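Local atomic coordinates of Afp2 (Serratia entomophila, PDB entry 6RBN), a protein that probably forms part of the contractile sheath that surrounds the inner tube of the anti-feeding prophage, a phage-tail-like injection system. Residues Ser289-Leu294 and Asp307-Gln312; Arg188-Ala193 and Val252-Asn257. One frame throughout, in Å; residues are numbered along the deposited sequence.

Contact 1. Residues Ser289-Leu294 and Asp307-Gln312; sequences SYLHSL and DAWFVQ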
ATOM      1  N   SER C 289      -8.424   0.112  63.701  1.00 64.80           N
ATOM      2  CA  SER C 289      -9.874   0.149  63.562  1.00 64.80           C
ATOM      3  C   SER C 289     -10.559  -0.075  64.900  1.00 64.80           C
ATOM      4  O   SER C 289     -11.628   0.491  65.147  1.00 64.80           O
ATOM      5  CB  SER C 289     -10.343  -0.895  62.552  1.00 64.80           C
ATOM      6  OG  SER C 289     -10.164  -2.203  63.057  1.00 64.80           O
ATOM      7  N   TYR C 290      -9.964  -0.892  65.770  1.00 64.00           N
ATOM      8  CA  TYR C 290     -10.529  -1.096  67.099  1.00 64.00           C
ATOM      9  C   TYR C 290     -10.328   0.131  67.974  1.00 64.00           C
ATOM     10  O   TYR C 290     -11.257   0.574  68.659  1.00 64.00           O
ATOM     11  CB  TYR C 290      -9.910  -2.328  67.758  1.00 64.00           C
ATOM     12  CG  TYR C 290     -10.410  -2.556  69.165  1.00 64.00           C
ATOM     13  CD1 TYR C 290     -11.687  -3.042  69.394  1.00 64.00           C
ATOM     14  CD2 TYR C 290      -9.609  -2.276  70.262  1.00 64.00           C
ATOM     15  CE1 TYR C 290     -12.153  -3.243  70.674  1.00 64.00           C
ATOM     16  CE2 TYR C 290     -10.068  -2.471  71.546  1.00 64.00           C
ATOM     17  CZ  TYR C 290     -11.338  -2.957  71.745  1.00 64.00           C
ATOM     18  OH  TYR C 290     -11.803  -3.154  73.021  1.00 64.00           O
ATOM     19  N   LEU C 291      -9.122   0.691  67.973  1.00 63.46           N
ATOM     20  CA  LEU C 291      -8.826   1.813  68.852  1.00 63.46           C
ATOM     21  C   LEU C 291      -9.450   3.120  68.388  1.00 63.46           C
ATOM     22  O   LEU C 291      -9.571   4.042  69.195  1.00 63.46           O
ATOM     23  CB  LEU C 291      -7.318   1.992  68.995  1.00 63.46           C
ATOM     24  CG  LEU C 291      -6.585   0.888  69.750  1.00 63.46           C
ATOM     25  CD1 LEU C 291      -5.094   1.126  69.719  1.00 63.46           C
ATOM     26  CD2 LEU C 291      -7.078   0.816  71.175  1.00 63.46           C
ATOM     27  N   HIS C 292      -9.848   3.228  67.118  1.00 67.09           N
ATOM     28  CA  HIS C 292     -10.531   4.442  66.687  1.00 67.09           C
ATOM     29  C   HIS C 292     -11.979   4.450  67.143  1.00 67.09           C
ATOM     30  O   HIS C 292     -12.499   5.494  67.549  1.00 67.09           O
ATOM     31  CB  HIS C 292     -10.479   4.591  65.170  1.00 67.09           C
ATOM     32  CG  HIS C 292     -10.973   5.914  64.680  1.00 67.09           C
ATOM     33  ND1 HIS C 292     -10.178   7.038  64.645  1.00 67.09           N
ATOM     34  CD2 HIS C 292     -12.194   6.307  64.251  1.00 67.09           C
ATOM     35  CE1 HIS C 292     -10.879   8.056  64.183  1.00 67.09           C
ATOM     36  NE2 HIS C 292     -12.107   7.641  63.938  1.00 67.09           N
ATOM     37  N   SER C 293     -12.649   3.298  67.069  1.00 67.11           N
ATOM     38  CA  SER C 293     -14.022   3.206  67.547  1.00 67.11           C
ATOM     39  C   SER C 293     -14.085   3.288  69.061  1.00 67.11           C
ATOM     40  O   SER C 293     -15.103   3.707  69.617  1.00 67.11           O
ATOM     41  CB  SER C 293     -14.656   1.906  67.068  1.00 67.11           C
ATOM     42  OG  SER C 293     -14.064   0.798  67.718  1.00 67.11           O
ATOM     43  N   LEU C 294     -13.016   2.880  69.736  1.00 65.94           N
ATOM     44  CA  LEU C 294     -12.930   3.030  71.180  1.00 65.94           C
ATOM     45  C   LEU C 294     -12.630   4.468  71.579  1.00 65.94           C
ATOM     46  O   LEU C 294     -13.096   4.927  72.624  1.00 65.94           O
ATOM     47  CB  LEU C 294     -11.853   2.094  71.721  1.00 65.94           C
ATOM     48  CG  LEU C 294     -11.703   1.958  73.225  1.00 65.94           C
ATOM     49  CD1 LEU C 294     -12.928   1.293  73.805  1.00 65.94           C
ATOM     50  CD2 LEU C 294     -10.469   1.165  73.526  1.00 65.94           C
ATOM     51  N   ASP C 307      -2.662  11.923  69.772  1.00 75.50           N
ATOM     52  CA  ASP C 307      -2.450  11.952  71.212  1.00 75.50           C
ATOM     53  C   ASP C 307      -3.215  10.865  71.949  1.00 75.50           C
ATOM     54  O   ASP C 307      -3.056  10.738  73.167  1.00 75.50           O
ATOM     55  CB  ASP C 307      -2.854  13.309  71.793  1.00 75.50           C
ATOM     56  CG  ASP C 307      -1.926  14.430  71.372  1.00 75.50           C
ATOM     57  OD1 ASP C 307      -0.732  14.162  71.121  1.00 75.50           O
ATOM     58  OD2 ASP C 307      -2.390  15.586  71.302  1.00 75.50           O
ATOM     59  N   ALA C 308      -4.039  10.085  71.253  1.00 69.64           N
ATOM     60  CA  ALA C 308      -4.871   9.075  71.886  1.00 69.64           C
ATOM     61  C   ALA C 308      -4.262   7.681  71.826  1.00 69.64           C
ATOM     62  O   ALA C 308      -4.254   6.974  72.836  1.00 69.64           O
ATOM     63  CB  ALA C 308      -6.258   9.067  71.247  1.00 69.64           C
ATOM     64  N   TRP C 309      -3.760   7.261  70.667  1.00 65.11           N
ATOM     65  CA  TRP C 309      -3.087   5.976  70.572  1.00 65.11           C
ATOM     66  C   TRP C 309      -2.030   6.031  69.481  1.00 65.11           C
ATOM     67  O   TRP C 309      -2.054   6.900  68.610  1.00 65.11           O
ATOM     68  CB  TRP C 309      -4.069   4.827  70.288  1.00 65.11           C
ATOM     69  CG  TRP C 309      -4.579   4.771  68.879  1.00 65.11           C
ATOM     70  CD1 TRP C 309      -4.075   4.021  67.861  1.00 65.11           C
ATOM     71  CD2 TRP C 309      -5.674   5.506  68.326  1.00 65.11           C
ATOM     72  NE1 TRP C 309      -4.787   4.235  66.714  1.00 65.11           N
ATOM     73  CE2 TRP C 309      -5.777   5.145  66.974  1.00 65.11           C
ATOM     74  CE3 TRP C 309      -6.579   6.432  68.846  1.00 65.11           C
ATOM     75  CZ2 TRP C 309      -6.746   5.677  66.133  1.00 65.11           C
ATOM     76  CZ3 TRP C 309      -7.537   6.959  68.010  1.00 65.11           C
ATOM     77  CH2 TRP C 309      -7.615   6.582  66.669  1.00 65.11           C
ATOM     78  N   PHE C 310      -1.097   5.084  69.538  1.00 63.52           N
ATOM     79  CA  PHE C 310      -0.214   4.798  68.416  1.00 63.52           C
ATOM     80  C   PHE C 310      -0.034   3.294  68.311  1.00 63.52           C
ATOM     81  O   PHE C 310      -0.010   2.584  69.317  1.00 63.52           O
ATOM     82  CB  PHE C 310       1.157   5.502  68.530  1.00 63.52           C
ATOM     83  CG  PHE C 310       2.027   5.012  69.662  1.00 63.52           C
ATOM     84  CD1 PHE C 310       1.930   5.583  70.915  1.00 63.52           C
ATOM     85  CD2 PHE C 310       2.982   4.025  69.455  1.00 63.52           C
ATOM     86  CE1 PHE C 310       2.735   5.155  71.947  1.00 63.52           C
ATOM     87  CE2 PHE C 310       3.778   3.584  70.486  1.00 63.52           C
ATOM     88  CZ  PHE C 310       3.656   4.154  71.732  1.00 63.52           C
ATOM     89  N   VAL C 311       0.083   2.813  67.078  1.00 63.32           N
ATOM     90  CA  VAL C 311       0.375   1.417  66.779  1.00 63.32           C
ATOM     91  C   VAL C 311       1.515   1.402  65.777  1.00 63.32           C
ATOM     92  O   VAL C 311       1.468   2.128  64.779  1.00 63.32           O
ATOM     93  CB  VAL C 311      -0.852   0.680  66.205  1.00 63.32           C
ATOM     94  CG1 VAL C 311      -0.498  -0.745  65.835  1.00 63.32           C
ATOM     95  CG2 VAL C 311      -1.998   0.684  67.187  1.00 63.32           C
ATOM     96  N   GLN C 312       2.544   0.597  66.036  1.00 66.75           N
ATOM     97  CA  GLN C 312       3.653   0.510  65.100  1.00 66.75           C
ATOM     98  C   GLN C 312       4.261  -0.885  65.077  1.00 66.75           C
ATOM     99  O   GLN C 312       4.353  -1.558  66.106  1.00 66.75           O
ATOM    100  CB  GLN C 312       4.712   1.569  65.416  1.00 66.75           C
ATOM    101  CG  GLN C 312       5.284   1.515  66.800  1.00 66.75           C
ATOM    102  CD  GLN C 312       6.181   2.693  67.076  1.00 66.75           C
ATOM    103  OE1 GLN C 312       6.443   3.503  66.189  1.00 66.75           O
ATOM    104  NE2 GLN C 312       6.633   2.816  68.310  1.00 66.75           N
TER
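W309 leads the second segment into its contact with helix segment 289-294, laying one face of its indole against L291. CB of L291 stands over the five-membered ring, 3.8 Å from the centroid and only 5° off the ring normal, which identifies a CH-pi contact over the face. The first torsion of W309, 75°, sets CG between the backbone N and the carbonyl carbon and brings the indole along the helix surface. Further out, CD1 of L291 touches W309 CD1 at 3.6 Å, and the two side chains run past each other in opposite directions. The far corner of the indole reaches H292: W309 CH2 lies 3.3 Å from H292 ND1, at the edge of the imidazole. With centroids 5.7 Å apart and planes at 77°, these rings meet rim to rim, neither covering the other. At the other end of the indole, NE1 is hydrogen-bonded to D288, one turn before H292 on the same helix, so polar and apolar contacts together fix the ring's rotation. F310 comes next, its CB turned away from the helix, and packs on M449 of a neighbouring Afp3 chain. V311 again has its CB directed toward the helix, and its CG2 meets L291 CD1 at 4.0 Å. Strand and helix run antiparallel, their axes 9.7 Å apart at closest approach. With strand 328-335 paired alongside and L335 touching both L291 and W309, the arrangement is that of a helix packed against one face of a two-stranded antiparallel sheet, here within the sheath C-terminal domain.

Contact 2. Residues Arg188-Ala193 and Val252-Asn257; sequences RGVWKA and VRRLFN
V190 and W191 sit at the two central positions of a type I beta turn, G189 to K192, and meet the side of helix 250-267 at residues 252-257. The backbones come close, with CA of W191 5.1 Å from CA of L255. G189 leaves the preceding helix with a positive phi of 111°, and the turn's own closing bond, from K192 N to G189 O, is weak at 3.5 Å. V190 has its CB directed toward the helix and splits its two methyls between neighbouring helix residues. CG2 lies 3.4 Å from the carbonyl O of R254 and 3.7 Å from NH2 of the same arginine, whose chain, bent at chi3 (55°), curls its guanidinium back to that methyl. CG1 instead approaches CD2 of L255 at 4.0 Å, the two side chains crossing at about a right angle. W191 contributes its CB, 3.7 Å from L255 CD2, while its indole leads away from the helix and lays one face over the backbone at the start of the turn, R188 O and G189 CA. No hydrogen bond joins the two segments. The buried R254 guanidinium finds its polar partners nearby, in a salt bridge from NH2 to D185 of helix 173-187 and a hydrogen bond to the T27 carbonyl. The chemistry therefore implies division of labour: van der Waals packing, apolar at L255 and against polar atoms at R254, fits turn to helix, while the charge pair ties the helix to the one preceding the turn.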
ATOM      1  N   ARG C 188     -22.189   3.008  81.509  1.00 73.84           N
ATOM      2  CA  ARG C 188     -21.127   3.992  81.352  1.00 73.84           C
ATOM      3  C   ARG C 188     -19.873   3.446  80.688  1.00 73.84           C
ATOM      4  O   ARG C 188     -19.138   4.214  80.064  1.00 73.84           O
ATOM      5  CB  ARG C 188     -20.752   4.588  82.710  1.00 73.84           C
ATOM      6  CG  ARG C 188     -21.878   5.348  83.377  1.00 73.84           C
ATOM      7  CD  ARG C 188     -22.241   6.588  82.590  1.00 73.84           C
ATOM      8  NE  ARG C 188     -21.132   7.527  82.479  1.00 73.84           N
ATOM      9  CZ  ARG C 188     -20.857   8.464  83.378  1.00 73.84           C
ATOM     10  NH1 ARG C 188     -21.612   8.590  84.459  1.00 73.84           N
ATOM     11  NH2 ARG C 188     -19.826   9.277  83.196  1.00 73.84           N
ATOM     12  N   GLY C 189     -19.603   2.157  80.808  1.00 72.09           N
ATOM     13  CA  GLY C 189     -18.439   1.551  80.196  1.00 72.09           C
ATOM     14  C   GLY C 189     -17.410   1.122  81.228  1.00 72.09           C
ATOM     15  O   GLY C 189     -17.500   1.426  82.416  1.00 72.09           O
ATOM     16  N   VAL C 190     -16.404   0.399  80.734  1.00 69.58           N
ATOM     17  CA  VAL C 190     -15.369  -0.132  81.612  1.00 69.58           C
ATOM     18  C   VAL C 190     -14.376   0.948  82.032  1.00 69.58           C
ATOM     19  O   VAL C 190     -13.704   0.803  83.059  1.00 69.58           O
ATOM     20  CB  VAL C 190     -14.690  -1.329  80.916  1.00 69.58           C
ATOM     21  CG1 VAL C 190     -13.824  -0.878  79.751  1.00 69.58           C
ATOM     22  CG2 VAL C 190     -13.917  -2.199  81.897  1.00 69.58           C
ATOM     23  N   TRP C 191     -14.306   2.056  81.299  1.00 68.38           N
ATOM     24  CA  TRP C 191     -13.387   3.142  81.604  1.00 68.38           C
ATOM     25  C   TRP C 191     -13.934   4.122  82.629  1.00 68.38           C
ATOM     26  O   TRP C 191     -13.251   5.096  82.955  1.00 68.38           O
ATOM     27  CB  TRP C 191     -13.026   3.889  80.320  1.00 68.38           C
ATOM     28  CG  TRP C 191     -14.209   4.424  79.590  1.00 68.38           C
ATOM     29  CD1 TRP C 191     -14.776   5.651  79.737  1.00 68.38           C
ATOM     30  CD2 TRP C 191     -14.978   3.743  78.598  1.00 68.38           C
ATOM     31  NE1 TRP C 191     -15.850   5.780  78.894  1.00 68.38           N
ATOM     32  CE2 TRP C 191     -15.995   4.618  78.185  1.00 68.38           C
ATOM     33  CE3 TRP C 191     -14.906   2.472  78.019  1.00 68.38           C
ATOM     34  CZ2 TRP C 191     -16.931   4.269  77.219  1.00 68.38           C
ATOM     35  CZ3 TRP C 191     -15.833   2.130  77.061  1.00 68.38           C
ATOM     36  CH2 TRP C 191     -16.833   3.023  76.670  1.00 68.38           C
ATOM     37  N   LYS C 192     -15.138   3.897  83.141  1.00 69.69           N
ATOM     38  CA  LYS C 192     -15.730   4.758  84.148  1.00 69.69           C
ATOM     39  C   LYS C 192     -15.681   4.046  85.495  1.00 69.69           C
ATOM     40  O   LYS C 192     -15.751   2.817  85.563  1.00 69.69           O
ATOM     41  CB  LYS C 192     -17.167   5.136  83.760  1.00 69.69           C
ATOM     42  CG  LYS C 192     -17.781   6.286  84.552  1.00 69.69           C
ATOM     43  CD  LYS C 192     -18.696   5.792  85.646  1.00 69.69           C
ATOM     44  CE  LYS C 192     -19.322   6.938  86.401  1.00 69.69           C
ATOM     45  NZ  LYS C 192     -18.294   7.692  87.155  1.00 69.69           N
ATOM     46  N   ALA C 193     -15.542   4.829  86.561  1.00 71.54           N
ATOM     47  CA  ALA C 193     -15.326   4.265  87.884  1.00 71.54           C
ATOM     48  C   ALA C 193     -16.601   3.625  88.425  1.00 71.54           C
ATOM     49  O   ALA C 193     -17.686   4.193  88.295  1.00 71.54           O
ATOM     50  CB  ALA C 193     -14.839   5.340  88.850  1.00 71.54           C
ATOM     51  N   VAL C 252      -8.557   2.757  85.123  1.00 67.48           N
ATOM     52  CA  VAL C 252      -7.498   2.655  84.122  1.00 67.48           C
ATOM     53  C   VAL C 252      -6.787   1.313  84.147  1.00 67.48           C
ATOM     54  O   VAL C 252      -6.002   1.034  83.236  1.00 67.48           O
ATOM     55  CB  VAL C 252      -6.442   3.769  84.251  1.00 67.48           C
ATOM     56  CG1 VAL C 252      -7.110   5.128  84.297  1.00 67.48           C
ATOM     57  CG2 VAL C 252      -5.541   3.551  85.431  1.00 67.48           C
ATOM     58  N   ARG C 253      -7.036   0.471  85.147  1.00 68.77           N
ATOM     59  CA  ARG C 253      -6.537  -0.894  85.052  1.00 68.77           C
ATOM     60  C   ARG C 253      -7.498  -1.773  84.265  1.00 68.77           C
ATOM     61  O   ARG C 253      -7.082  -2.485  83.347  1.00 68.77           O
ATOM     62  CB  ARG C 253      -6.305  -1.511  86.432  1.00 68.77           C
ATOM     63  CG  ARG C 253      -5.681  -2.878  86.283  1.00 68.77           C
ATOM     64  CD  ARG C 253      -4.254  -2.681  85.840  1.00 68.77           C
ATOM     65  NE  ARG C 253      -3.678  -3.819  85.145  1.00 68.77           N
ATOM     66  CZ  ARG C 253      -3.694  -3.922  83.823  1.00 68.77           C
ATOM     67  NH1 ARG C 253      -4.229  -2.954  83.106  1.00 68.77           N
ATOM     68  NH2 ARG C 253      -3.168  -4.966  83.214  1.00 68.77           N
ATOM     69  N   ARG C 254      -8.789  -1.723  84.605  1.00 68.45           N
ATOM     70  CA  ARG C 254      -9.804  -2.473  83.870  1.00 68.45           C
ATOM     71  C   ARG C 254     -10.002  -1.970  82.451  1.00 68.45           C
ATOM     72  O   ARG C 254     -10.553  -2.705  81.628  1.00 68.45           O
ATOM     73  CB  ARG C 254     -11.144  -2.425  84.595  1.00 68.45           C
ATOM     74  CG  ARG C 254     -11.244  -3.330  85.788  1.00 68.45           C
ATOM     75  CD  ARG C 254     -12.609  -3.206  86.428  1.00 68.45           C
ATOM     76  NE  ARG C 254     -13.685  -3.443  85.471  1.00 68.45           N
ATOM     77  CZ  ARG C 254     -14.136  -4.638  85.111  1.00 68.45           C
ATOM     78  NH1 ARG C 254     -13.591  -5.738  85.604  1.00 68.45           N
ATOM     79  NH2 ARG C 254     -15.123  -4.733  84.237  1.00 68.45           N
ATOM     80  N   LEU C 255      -9.599  -0.736  82.153  1.00 66.48           N
ATOM     81  CA  LEU C 255      -9.641  -0.274  80.773  1.00 66.48           C
ATOM     82  C   LEU C 255      -8.623  -1.017  79.926  1.00 66.48           C
ATOM     83  O   LEU C 255      -8.951  -1.457  78.821  1.00 66.48           O
ATOM     84  CB  LEU C 255      -9.423   1.240  80.707  1.00 66.48           C
ATOM     85  CG  LEU C 255      -9.631   2.055  79.420  1.00 66.48           C
ATOM     86  CD1 LEU C 255      -8.400   2.153  78.540  1.00 66.48           C
ATOM     87  CD2 LEU C 255     -10.775   1.460  78.620  1.00 66.48           C
ATOM     88  N   PHE C 256      -7.396  -1.189  80.424  1.00 67.10           N
ATOM     89  CA  PHE C 256      -6.401  -1.859  79.593  1.00 67.10           C
ATOM     90  C   PHE C 256      -6.662  -3.353  79.513  1.00 67.10           C
ATOM     91  O   PHE C 256      -6.366  -3.967  78.486  1.00 67.10           O
ATOM     92  CB  PHE C 256      -4.957  -1.650  80.070  1.00 67.10           C
ATOM     93  CG  PHE C 256      -4.383  -0.271  79.823  1.00 67.10           C
ATOM     94  CD1 PHE C 256      -5.173   0.835  79.566  1.00 67.10           C
ATOM     95  CD2 PHE C 256      -3.017  -0.135  79.683  1.00 67.10           C
ATOM     96  CE1 PHE C 256      -4.608   2.068  79.332  1.00 67.10           C
ATOM     97  CE2 PHE C 256      -2.447   1.088  79.422  1.00 67.10           C
ATOM     98  CZ  PHE C 256      -3.245   2.189  79.239  1.00 67.10           C
ATOM     99  N   ASN C 257      -7.217  -3.951  80.569  1.00 67.59           N
ATOM    100  CA  ASN C 257      -7.571  -5.366  80.517  1.00 67.59           C
ATOM    101  C   ASN C 257      -8.682  -5.630  79.513  1.00 67.59           C
ATOM    102  O   ASN C 257      -8.721  -6.702  78.908  1.00 67.59           O
ATOM    103  CB  ASN C 257      -7.992  -5.862  81.897  1.00 67.59           C
ATOM    104  CG  ASN C 257      -6.850  -5.887  82.874  1.00 67.59           C
ATOM    105  OD1 ASN C 257      -5.724  -6.216  82.517  1.00 67.59           O
ATOM    106  ND2 ASN C 257      -7.133  -5.551  84.123  1.00 67.59           N
TER

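Contact 2 is the more interior of the pair, about 9 Å from the chain centre to its own centre, against about 24 Å for the partly buried contact 1. Neighbouring Afp3 chains come near both; at contact 1, H292 also packs on R143 of an Afp1 chain. Their centres are about 16 Å apart and they do not touch, but helix 250-267, which supplies 252-257, also packs through V259 on L294 of helix 277-295, and A299 touches both L294 and W191. Contact 1 joins elements of the C-terminal domain through aromatic and aliphatic packing; contact 2 bridges the subtilisin-like and C-terminal domains with aliphatic groups beside an arginine. Neither has a hydrogen bond between its segments.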